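Local coordinates for protein (triosephosphate isomerase) (Thermotoga maritima, PDB 1B9B), which catalyses, as a triosephosphate isomerase with a TIM-barrel fold, the interconversion of dihydroxyacetone phosphate and glyceraldehyde 3-phosphate, at residues 126-131 with 142-147; 113-118 with 153-158; 60-65 with 85-90. All blocks are in the same frame, centred on the assembly; numbering follows the deposited sequence.

The three contacts tie strands and helices of one TIM barrel together at separate points. Contacts 1 and 3 both reach the central parallel sheet but lie on opposite sides of the chain's centre, with their own centres about 25 Å apart. Contact 2 stands about 17 Å from contact 1 and about 18 Å from contact 3, centre to centre. In the chain contact 3 closes first; contact 1 is then nested within the loop that contact 2 closes: helix 107-119 leads into strand 123-128, and helix 140-152 into helix 157-162. Active sites of TIM barrels lie at the C-terminal ends of the strands; contact 1, where strand 123-128 ends, and the Gln65 end of contact 3 lie at that end of the barrel.

Contact 1: 126-131 with 142-147; sequences LCVGET and CVVEKQ
Gln147 sends its CG anti to its own carbonyl carbon (chi1 -52°) and stays extended beyond it, which carries the amide from helix 140-152 up to the backbone of Gly129. There Gln147 OE1 accepts from Gly129 N at 2.9 Å, with an angle of 157° at the hydrogen. The donor lies in the plane of the side-chain carbonyl, and the buried amide N-H just past the strand end thus has an acceptor. Val128 and Gln147 run alongside each other, pointing opposite ways: Val128 CG1, also anti to the carbonyl carbon of its residue, rests against Gln147 CB at 3.6 Å. One turn earlier, Val143 lays CG1 beside Gly129 O at 3.7 Å and close to the CA of Glu130. The carboxylate of Glu130 looks elsewhere, bonding to Tyr167 OH and Trp171 NE1 and forming a salt bridge with Arg135. Strand 126-128 and helical segment 142-147 run nearly antiparallel, at 158°, as expected of a barrel strand and the helix layered outside it. Strand 123-128 is hydrogen-bonded between strands 91-94 and 164-167, Ile191 of helix 181-198 packs on both Val128 and Val144, and the neighbouring Cys142 forms a disulfide with Cys142 of the second subunit.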
loop_
_atom_site.group_PDB
_atom_site.type_symbol
_atom_site.label_atom_id
_atom_site.label_comp_id
_atom_site.label_asym_id
_atom_site.label_seq_id
_atom_site.Cartn_x
_atom_site.Cartn_y
_atom_site.Cartn_z
ATOM N N LEU B 126 -7.049 24.144 2.043
ATOM C CA LEU B 126 -6.956 22.886 1.329
ATOM C C LEU B 126 -6.104 23.026 0.088
ATOM O O LEU B 126 -6.378 23.850 -0.781
ATOM C CB LEU B 126 -8.362 22.409 0.950
ATOM C CG LEU B 126 -8.525 21.125 0.128
ATOM C CD1 LEU B 126 -7.904 19.921 0.836
ATOM C CD2 LEU B 126 -10.003 20.902 -0.098
ATOM N N CYS B 127 -5.069 22.206 0.005
ATOM C CA CYS B 127 -4.170 22.245 -1.130
ATOM C C CYS B 127 -4.550 21.146 -2.111
ATOM O O CYS B 127 -4.826 20.018 -1.707
ATOM C CB CYS B 127 -2.721 22.040 -0.666
ATOM S SG CYS B 127 -2.133 23.145 0.662
ATOM N N VAL B 128 -4.572 21.490 -3.399
ATOM C CA VAL B 128 -4.897 20.556 -4.475
ATOM C C VAL B 128 -3.883 20.828 -5.574
ATOM O O VAL B 128 -3.340 21.922 -5.634
ATOM C CB VAL B 128 -6.318 20.803 -5.050
ATOM C CG1 VAL B 128 -7.374 20.507 -4.002
ATOM C CG2 VAL B 128 -6.440 22.244 -5.529
ATOM N N GLY B 129 -3.629 19.850 -6.438
ATOM C CA GLY B 129 -2.673 20.049 -7.510
ATOM C C GLY B 129 -2.327 18.768 -8.244
ATOM O O GLY B 129 -2.331 17.688 -7.655
ATOM N N GLU B 130 -2.014 18.876 -9.532
ATOM C CA GLU B 130 -1.671 17.698 -10.323
ATOM C C GLU B 130 -0.173 17.414 -10.374
ATOM O O GLU B 130 0.646 18.184 -9.894
ATOM C CB GLU B 130 -2.195 17.833 -11.762
ATOM C CG GLU B 130 -1.362 18.729 -12.662
ATOM C CD GLU B 130 -1.668 20.201 -12.486
ATOM O OE1 GLU B 130 -2.112 20.597 -11.384
ATOM O OE2 GLU B 130 -1.451 20.969 -13.449
ATOM N N THR B 131 0.163 16.283 -10.966
ATOM C CA THR B 131 1.537 15.860 -11.122
ATOM C C THR B 131 1.881 16.070 -12.585
ATOM O O THR B 131 0.991 16.241 -13.418
ATOM C CB THR B 131 1.681 14.371 -10.748
ATOM O OG1 THR B 131 1.854 14.261 -9.333
ATOM C CG2 THR B 131 2.857 13.738 -11.440
ATOM N N CYS B 142 -9.582 16.389 -13.489
ATOM C CA CYS B 142 -10.184 15.339 -12.676
ATOM C C CYS B 142 -9.389 15.114 -11.403
ATOM O O CYS B 142 -9.940 14.674 -10.397
ATOM C CB CYS B 142 -10.302 14.037 -13.457
ATOM S SG CYS B 142 -11.837 13.929 -14.394
ATOM N N VAL B 143 -8.095 15.404 -11.437
ATOM C CA VAL B 143 -7.294 15.250 -10.232
ATOM C C VAL B 143 -7.748 16.353 -9.286
ATOM O O VAL B 143 -8.012 16.110 -8.115
ATOM C CB VAL B 143 -5.775 15.394 -10.503
ATOM C CG1 VAL B 143 -5.043 15.672 -9.206
ATOM C CG2 VAL B 143 -5.232 14.120 -11.128
ATOM N N VAL B 144 -7.860 17.568 -9.801
ATOM C CA VAL B 144 -8.298 18.670 -8.958
ATOM C C VAL B 144 -9.735 18.482 -8.474
ATOM O O VAL B 144 -10.020 18.689 -7.290
ATOM C CB VAL B 144 -8.163 20.035 -9.684
ATOM C CG1 VAL B 144 -8.998 21.088 -8.989
ATOM C CG2 VAL B 144 -6.719 20.469 -9.667
ATOM N N GLU B 145 -10.631 18.081 -9.378
ATOM C CA GLU B 145 -12.028 17.881 -8.998
ATOM C C GLU B 145 -12.167 16.823 -7.907
ATOM O O GLU B 145 -12.885 17.021 -6.923
ATOM C CB GLU B 145 -12.876 17.482 -10.204
ATOM C CG GLU B 145 -14.328 17.251 -9.843
ATOM C CD GLU B 145 -15.208 17.034 -11.044
ATOM O OE1 GLU B 145 -14.786 17.398 -12.158
ATOM O OE2 GLU B 145 -16.332 16.512 -10.878
ATOM N N LYS B 146 -11.485 15.698 -8.076
ATOM C CA LYS B 146 -11.549 14.653 -7.073
ATOM C C LYS B 146 -11.143 15.197 -5.706
ATOM O O LYS B 146 -11.824 14.958 -4.706
ATOM C CB LYS B 146 -10.631 13.492 -7.439
ATOM C CG LYS B 146 -10.490 12.504 -6.303
ATOM C CD LYS B 146 -9.599 11.344 -6.658
ATOM C CE LYS B 146 -9.266 10.526 -5.419
ATOM N NZ LYS B 146 -10.491 10.139 -4.663
ATOM N N GLN B 147 -10.035 15.937 -5.670
ATOM C CA GLN B 147 -9.531 16.497 -4.420
ATOM C C GLN B 147 -10.452 17.548 -3.832
ATOM O O GLN B 147 -10.549 17.673 -2.611
ATOM C CB GLN B 147 -8.133 17.086 -4.623
ATOM C CG GLN B 147 -7.161 16.108 -5.270
ATOM C CD GLN B 147 -5.735 16.630 -5.352
ATOM O OE1 GLN B 147 -5.495 17.742 -5.813
ATOM N NE2 GLN B 147 -4.780 15.815 -4.914
#

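Contact 2: 113-118 with 153-158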
loop_
_atom_site.group_PDB
_atom_site.type_symbol
_atom_site.label_atom_id
_atom_site.label_comp_id
_atom_site.label_asym_id
_atom_site.label_seq_id
_atom_site.Cartn_x
_atom_site.Cartn_y
_atom_site.Cartn_z
ATOM N N LYS B 113 -9.700 16.478 8.598
ATOM C CA LYS B 113 -8.941 17.612 9.127
ATOM C C LYS B 113 -9.625 18.927 8.737
ATOM O O LYS B 113 -9.578 19.907 9.486
ATOM C CB LYS B 113 -7.500 17.608 8.602
ATOM C CG LYS B 113 -6.676 16.435 9.087
ATOM C CD LYS B 113 -5.209 16.557 8.689
ATOM C CE LYS B 113 -4.426 15.343 9.157
ATOM N NZ LYS B 113 -2.943 15.512 9.104
ATOM N N VAL B 114 -10.256 18.951 7.565
ATOM C CA VAL B 114 -10.943 20.157 7.128
ATOM C C VAL B 114 -12.125 20.458 8.055
ATOM O O VAL B 114 -12.274 21.584 8.538
ATOM C CB VAL B 114 -11.439 20.027 5.670
ATOM C CG1 VAL B 114 -12.390 21.148 5.345
ATOM C CG2 VAL B 114 -10.267 20.082 4.718
ATOM N N LYS B 115 -12.953 19.448 8.311
ATOM C CA LYS B 115 -14.107 19.625 9.181
ATOM C C LYS B 115 -13.626 20.002 10.563
ATOM O O LYS B 115 -14.165 20.910 11.191
ATOM C CB LYS B 115 -14.928 18.339 9.268
ATOM C CG LYS B 115 -15.547 17.913 7.956
ATOM C CD LYS B 115 -16.400 16.667 8.119
ATOM C CE LYS B 115 -16.968 16.216 6.781
ATOM N NZ LYS B 115 -17.735 14.939 6.882
ATOM N N ALA B 116 -12.601 19.294 11.028
ATOM C CA ALA B 116 -12.032 19.526 12.344
ATOM C C ALA B 116 -11.607 20.971 12.517
ATOM O O ALA B 116 -11.983 21.610 13.489
ATOM C CB ALA B 116 -10.848 18.602 12.567
ATOM N N VAL B 117 -10.820 21.484 11.578
ATOM C CA VAL B 117 -10.354 22.866 11.659
ATOM C C VAL B 117 -11.538 23.815 11.737
ATOM O O VAL B 117 -11.532 24.756 12.533
ATOM C CB VAL B 117 -9.478 23.249 10.438
ATOM C CG1 VAL B 117 -9.256 24.744 10.410
ATOM C CG2 VAL B 117 -8.124 22.537 10.516
ATOM N N LEU B 118 -12.559 23.558 10.922
ATOM C CA LEU B 118 -13.753 24.397 10.905
ATOM C C LEU B 118 -14.504 24.378 12.224
ATOM O O LEU B 118 -15.004 25.404 12.661
ATOM C CB LEU B 118 -14.695 23.961 9.788
ATOM C CG LEU B 118 -14.194 24.174 8.358
ATOM C CD1 LEU B 118 -15.186 23.583 7.368
ATOM C CD2 LEU B 118 -13.981 25.663 8.104
ATOM N N TYR B 153 -16.610 17.351 0.745
ATOM C CA TYR B 153 -17.639 16.369 1.060
ATOM C C TYR B 153 -18.132 16.476 2.493
ATOM O O TYR B 153 -17.342 16.453 3.433
ATOM C CB TYR B 153 -17.110 14.960 0.817
ATOM C CG TYR B 153 -18.184 13.905 0.834
ATOM C CD1 TYR B 153 -19.302 14.008 0.005
ATOM C CD2 TYR B 153 -18.081 12.799 1.660
ATOM C CE1 TYR B 153 -20.286 13.033 -0.001
ATOM C CE2 TYR B 153 -19.059 11.821 1.661
ATOM C CZ TYR B 153 -20.154 11.945 0.831
ATOM O OH TYR B 153 -21.117 10.971 0.842
ATOM N N GLY B 154 -19.442 16.600 2.658
ATOM C CA GLY B 154 -19.991 16.700 3.989
ATOM C C GLY B 154 -20.208 18.120 4.464
ATOM O O GLY B 154 -21.028 18.355 5.350
ATOM N N LEU B 155 -19.470 19.070 3.901
ATOM C CA LEU B 155 -19.629 20.463 4.297
ATOM C C LEU B 155 -20.861 21.024 3.613
ATOM O O LEU B 155 -21.346 20.462 2.631
ATOM C CB LEU B 155 -18.418 21.289 3.877
ATOM C CG LEU B 155 -17.059 20.830 4.373
ATOM C CD1 LEU B 155 -16.017 21.855 3.977
ATOM C CD2 LEU B 155 -17.098 20.674 5.879
ATOM N N ASP B 156 -21.364 22.138 4.123
ATOM C CA ASP B 156 -22.536 22.759 3.534
ATOM C C ASP B 156 -22.220 24.198 3.156
ATOM O O ASP B 156 -21.173 24.725 3.525
ATOM C CB ASP B 156 -23.703 22.736 4.515
ATOM C CG ASP B 156 -23.443 23.580 5.734
ATOM O OD1 ASP B 156 -23.137 24.779 5.569
ATOM O OD2 ASP B 156 -23.541 23.048 6.859
ATOM N N LYS B 157 -23.148 24.817 2.429
ATOM C CA LYS B 157 -23.028 26.191 1.959
ATOM C C LYS B 157 -22.293 27.096 2.948
ATOM O O LYS B 157 -21.331 27.766 2.579
ATOM C CB LYS B 157 -24.423 26.756 1.672
ATOM C CG LYS B 157 -24.443 27.938 0.722
ATOM C CD LYS B 157 -25.746 28.727 0.821
ATOM C CE LYS B 157 -25.822 29.804 -0.261
ATOM N NZ LYS B 157 -24.564 30.603 -0.362
ATOM N N GLU B 158 -22.737 27.114 4.202
ATOM C CA GLU B 158 -22.112 27.951 5.230
ATOM C C GLU B 158 -20.640 27.631 5.486
ATOM O O GLU B 158 -19.777 28.496 5.372
ATOM C CB GLU B 158 -22.877 27.828 6.553
ATOM C CG GLU B 158 -23.811 28.987 6.880
ATOM C CD GLU B 158 -24.711 29.363 5.722
ATOM O OE1 GLU B 158 -24.261 30.132 4.845
ATOM O OE2 GLU B 158 -25.866 28.881 5.688
#
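The flat Tyr153-Gly154 peptide is met at its oxygen by Lys115, whose CE lies 3.4 Å from Tyr153 O. Lys115 NZ stands further off, 3.8 Å from Tyr153 O, and makes no hydrogen bond to it; that oxygen accepts instead from Asn111 ND2. Lys137 of the second subunit packs against Tyr153. Gly154 turns the chain with a positive phi of 95°, where a side chain would jam against the preceding carbonyl oxygen. Next comes Leu155, the hydrophobic centre, with CG anti to the carbonyl carbon (chi1 -56°), which swings its two methyls toward helix 107-119, where three residues on one side of the helix share them. Leu155 CD1 meets Val114 CG1 at 3.9 Å, the two side chains crossing at about a right angle, and Leu155 CD2 lies 3.8 Å from Lys115 CG. Leu118 reaches toward Leu155 tip to tip, its CD1 3.8 Å from Leu155 CD2. With an alanine in place of Lys115, the Tyr153 carbonyl and one flank of Leu155 would probably lose their cover and the turn would be left more open to solvent. Between 113-118 and 153-158 the contact is apolar, with no hydrogen bond or salt bridge and with the lysine's methylenes at its edge; the polar tie from this helix to the turn comes from Asn111, earlier in the same helix.

Contact 3: 60-65 with 85-90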
loop_
_atom_site.group_PDB
_atom_site.type_symbol
_atom_site.label_atom_id
_atom_site.label_comp_id
_atom_site.label_asym_id
_atom_site.label_seq_id
_atom_site.Cartn_x
_atom_site.Cartn_y
_atom_site.Cartn_z
ATOM N N ILE B 60 -0.690 40.895 11.366
ATOM C CA ILE B 60 -0.336 39.602 10.786
ATOM C C ILE B 60 -0.963 38.448 11.573
ATOM O O ILE B 60 -1.032 38.491 12.804
ATOM C CB ILE B 60 1.184 39.432 10.724
ATOM C CG1 ILE B 60 1.780 40.619 9.966
ATOM C CG2 ILE B 60 1.539 38.110 10.048
ATOM C CD1 ILE B 60 3.246 40.461 9.591
ATOM N N LYS B 61 -1.425 37.422 10.857
ATOM C CA LYS B 61 -2.081 36.276 11.486
ATOM C C LYS B 61 -1.274 34.980 11.559
ATOM O O LYS B 61 -0.426 34.693 10.704
ATOM C CB LYS B 61 -3.423 36.020 10.800
ATOM C CG LYS B 61 -4.364 37.189 10.926
ATOM C CD LYS B 61 -5.751 36.867 10.432
ATOM C CE LYS B 61 -6.696 38.033 10.710
ATOM N NZ LYS B 61 -8.093 37.761 10.263
ATOM N N LEU B 62 -1.571 34.201 12.597
ATOM C CA LEU B 62 -0.904 32.934 12.872
ATOM C C LEU B 62 -1.496 31.738 12.133
ATOM O O LEU B 62 -2.710 31.557 12.098
ATOM C CB LEU B 62 -0.964 32.642 14.369
ATOM C CG LEU B 62 0.343 32.361 15.105
ATOM C CD1 LEU B 62 0.005 31.629 16.402
ATOM C CD2 LEU B 62 1.294 31.543 14.236
ATOM N N GLY B 63 -0.631 30.903 11.573
ATOM C CA GLY B 63 -1.111 29.727 10.877
ATOM C C GLY B 63 -0.216 28.518 11.095
ATOM O O GLY B 63 1.004 28.660 11.169
ATOM N N ALA B 64 -0.819 27.332 11.196
ATOM C CA ALA B 64 -0.073 26.084 11.388
ATOM C C ALA B 64 0.063 25.323 10.069
ATOM O O ALA B 64 -0.709 25.533 9.137
ATOM C CB ALA B 64 -0.766 25.218 12.422
ATOM N N GLN B 65 1.043 24.433 10.002
ATOM C CA GLN B 65 1.303 23.658 8.790
ATOM C C GLN B 65 0.625 22.294 8.736
ATOM O O GLN B 65 0.776 21.559 7.754
ATOM C CB GLN B 65 2.806 23.461 8.621
ATOM C CG GLN B 65 3.572 24.735 8.345
ATOM C CD GLN B 65 5.065 24.545 8.487
ATOM O OE1 GLN B 65 5.615 23.519 8.073
ATOM N NE2 GLN B 65 5.735 25.540 9.069
ATOM N N GLN B 85 -5.705 26.230 18.809
ATOM C CA GLN B 85 -6.639 27.286 19.162
ATOM C C GLN B 85 -6.215 28.081 20.395
ATOM O O GLN B 85 -6.484 29.273 20.480
ATOM C CB GLN B 85 -8.032 26.709 19.378
ATOM C CG GLN B 85 -9.009 27.726 19.894
ATOM C CD GLN B 85 -10.422 27.229 19.840
ATOM O OE1 GLN B 85 -10.751 26.193 20.419
ATOM N NE2 GLN B 85 -11.279 27.965 19.140
ATOM N N GLU B 86 -5.568 27.431 21.355
ATOM C CA GLU B 86 -5.117 28.134 22.551
ATOM C C GLU B 86 -4.094 29.205 22.163
ATOM O O GLU B 86 -4.230 30.373 22.531
ATOM C CB GLU B 86 -4.480 27.158 23.541
ATOM C CG GLU B 86 -3.726 27.849 24.668
ATOM C CD GLU B 86 -2.819 26.914 25.440
ATOM O OE1 GLU B 86 -2.042 26.172 24.805
ATOM O OE2 GLU B 86 -2.875 26.929 26.683
ATOM N N ILE B 87 -3.078 28.793 21.410
ATOM C CA ILE B 87 -2.013 29.691 20.961
ATOM C C ILE B 87 -2.528 30.823 20.082
ATOM O O ILE B 87 -1.816 31.794 19.837
ATOM C CB ILE B 87 -0.937 28.932 20.148
ATOM C CG1 ILE B 87 -0.410 27.740 20.956
ATOM C CG2 ILE B 87 0.194 29.895 19.753
ATOM C CD1 ILE B 87 0.593 26.886 20.208
ATOM N N GLY B 88 -3.756 30.696 19.591
ATOM C CA GLY B 88 -4.308 31.735 18.743
ATOM C C GLY B 88 -4.007 31.575 17.260
ATOM O O GLY B 88 -3.755 32.553 16.561
ATOM N N VAL B 89 -4.019 30.337 16.778
ATOM C CA VAL B 89 -3.775 30.062 15.367
ATOM C C VAL B 89 -5.110 30.306 14.659
ATOM O O VAL B 89 -6.166 29.956 15.190
ATOM C CB VAL B 89 -3.335 28.591 15.161
ATOM C CG1 VAL B 89 -3.108 28.298 13.689
ATOM C CG2 VAL B 89 -2.068 28.321 15.943
ATOM N N GLU B 90 -5.073 30.924 13.480
ATOM C CA GLU B 90 -6.299 31.197 12.734
ATOM C C GLU B 90 -6.399 30.391 11.441
ATOM O O GLU B 90 -7.490 30.071 10.975
ATOM C CB GLU B 90 -6.407 32.692 12.422
ATOM C CG GLU B 90 -6.885 33.521 13.602
ATOM C CD GLU B 90 -6.960 35.003 13.288
ATOM O OE1 GLU B 90 -5.896 35.655 13.240
ATOM O OE2 GLU B 90 -8.081 35.514 13.081
HETATM O O HOH W 1 -3.277 35.132 14.513
#
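Leu62 N, Glu90 OE1 and Gly88 O all meet at one water. It accepts from Leu62 N at 2.7 Å and donates to Glu90 OE1 at 3.0 Å, with a weak third bond to Gly88 O. Beside it the backbones join directly: Glu90 N donates to Leu62 O at 2.8 Å, nearly straight at 168°, the donor sitting 29° off the plane of the Leu62 carbonyl. Glu90 also lies across the aliphatic chain of Lys61; their charged ends form a long salt bridge, Lys61 NZ to Glu90 OE2 3.6 Å, while Lys61 NZ has its stronger partner in Glu38. Val89 holds CG1 anti to its backbone N (chi1 179°), which brings that methyl against the Leu62-Ala64 backbone, 3.5 Å from Ala64 N. Its other methyl and Ile87 CG2 both touch Leu62 CD1, Ile87 CG2 at 3.8 Å. Gly88, with positive phi, ends helix 81-87 in a Schellman motif and turns the chain back to the sheet. This is the return leg of a beta-alpha-beta unit: strand 61-64 lies hydrogen-bonded between strands 38-42 and 91-94, Leu48 of helix 48-55 packs on Leu62 and Ile87, and the adjacent Glu86 accepts from Ile17 N and Ser18 N of the third subunit.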